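Local coordinates for putative citrate lyase (Ralstonia eutropha, PDB 3QQW), which probably acts as a magnesium-dependent lyase of the citrate lyase family, perhaps cleaving (S)-citramalyl-CoA, at residues S18-L22 with L216-V221. Numbering follows the deposited sequence.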
# COMPACT_ATOMS: atom_id res chain seq x y z
N SER C 18 10.19 -7.57 23.74
CA SER C 18 9.88 -8.95 23.39
C SER C 18 8.51 -9.04 22.71
O SER C 18 7.55 -8.40 23.17
CB SER C 18 9.91 -9.84 24.63
OG SER C 18 9.57 -11.19 24.34
N PHE C 19 8.43 -9.82 21.58
CA PHE C 19 7.18 -10.04 20.84
C PHE C 19 6.17 -10.79 21.72
O PHE C 19 6.59 -11.70 22.45
CB PHE C 19 7.44 -10.79 19.54
CG PHE C 19 6.28 -10.77 18.58
CD1 PHE C 19 5.98 -9.61 17.85
CD2 PHE C 19 5.49 -11.89 18.39
CE1 PHE C 19 4.91 -9.60 16.94
CE2 PHE C 19 4.43 -11.87 17.48
CZ PHE C 19 4.16 -10.72 16.77
N PRO C 20 4.87 -10.40 21.76
CA PRO C 20 3.95 -11.10 22.66
C PRO C 20 3.67 -12.52 22.21
O PRO C 20 3.46 -12.75 21.01
CB PRO C 20 2.67 -10.24 22.63
CG PRO C 20 3.01 -9.02 21.83
CD PRO C 20 4.17 -9.37 20.98
N VAL C 21 3.69 -13.46 23.17
CA VAL C 21 3.40 -14.85 22.86
C VAL C 21 1.96 -15.10 23.25
O VAL C 21 1.60 -15.24 24.43
CB VAL C 21 4.40 -15.88 23.43
CG1 VAL C 21 5.76 -15.66 22.77
CG2 VAL C 21 4.53 -15.82 24.95
N LEU C 22 1.10 -15.03 22.22
CA LEU C 22 -0.32 -15.19 22.44
C LEU C 22 -0.83 -16.37 21.69
O LEU C 22 -0.31 -16.72 20.62
CB LEU C 22 -1.07 -13.92 22.02
CG LEU C 22 -0.66 -12.61 22.68
CD1 LEU C 22 -1.17 -11.45 21.89
CD2 LEU C 22 -1.15 -12.55 24.10
N LEU C 216 3.22 -5.89 12.94
CA LEU C 216 4.54 -6.52 12.97
C LEU C 216 5.66 -5.50 13.07
O LEU C 216 6.65 -5.77 13.75
CB LEU C 216 4.75 -7.46 11.78
CG LEU C 216 3.80 -8.66 11.70
CD1 LEU C 216 4.03 -9.42 10.46
CD2 LEU C 216 3.89 -9.54 12.94
N ALA C 217 5.49 -4.30 12.49
CA ALA C 217 6.49 -3.23 12.60
C ALA C 217 6.65 -2.75 14.04
O ALA C 217 7.68 -2.19 14.38
CB ALA C 217 6.11 -2.06 11.72
N ASN C 218 5.63 -2.97 14.88
CA ASN C 218 5.62 -2.47 16.26
C ASN C 218 5.53 -3.58 17.32
O ASN C 218 5.10 -3.30 18.44
CB ASN C 218 4.44 -1.50 16.40
CG ASN C 218 4.70 -0.22 15.69
OD1 ASN C 218 5.43 0.64 16.19
ND2 ASN C 218 4.18 -0.07 14.49
N GLY C 219 5.93 -4.80 16.98
CA GLY C 219 5.90 -5.94 17.90
C GLY C 219 4.52 -6.24 18.43
O GLY C 219 4.35 -6.54 19.61
N ILE C 220 3.52 -6.12 17.56
CA ILE C 220 2.12 -6.38 17.89
C ILE C 220 1.67 -7.57 17.07
O ILE C 220 2.08 -7.72 15.92
CB ILE C 220 1.24 -5.11 17.64
CG1 ILE C 220 1.62 -3.98 18.64
CG2 ILE C 220 -0.24 -5.41 17.73
CD1 ILE C 220 1.16 -2.63 18.22
N VAL C 221 0.84 -8.43 17.67
CA VAL C 221 0.28 -9.59 17.01
C VAL C 221 -0.88 -9.14 16.08
O VAL C 221 -1.85 -8.53 16.55
CB VAL C 221 -0.18 -10.66 18.04
CG1 VAL C 221 -1.06 -11.73 17.40
CG2 VAL C 221 1.02 -11.29 18.73
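Phe19 turns the edge of its ring toward Gly219 in the turn between helix 202-217 and strand 221-224, and the ring bridges Leu216, Gly219, Ile220 and Val221. Among the apolar contacts, the methyl CG2 of Val221 is shared by Phe19, Pro20 and Leu22. Phe19 CE2 approaches it to 3.7 Å, the two side chains crossing at about a right angle; Leu22 brings CD1 to 3.8 Å from the same CG2, and Pro20 CG is a looser neighbour at 4.3 Å. With CG1 of Val221 anti to the backbone N (chi1 167°), CG2 is left anti to the carbonyl carbon, where it meets these three residues. Separately, Phe19 CZ rests 4.0 Å from Leu216 CD2.

The ring also packs on backbone. Gly219 CA lies at its edge, near the ring plane, 3.7 Å from Phe19 CD1, while Ile220 O sits obliquely to it. Gly219 has a positive phi of 59°, a conformation that favours glycine. Its carbonyl O comes within 3.1 Å of Pro20 CD, a close carbon-oxygen contact and not a hydrogen bond. That same CD lies over one face of the Phe19 ring, offset toward the rim.

Phe19 further stacks on His185 of a neighbouring subunit, and Val221 is hydrogen-bonded through its backbone to Glu171 and Leu173. The contact thus joins the loop entering the first strand of the TIM barrel, 25-29, to the helix-to-strand turn entering the seventh.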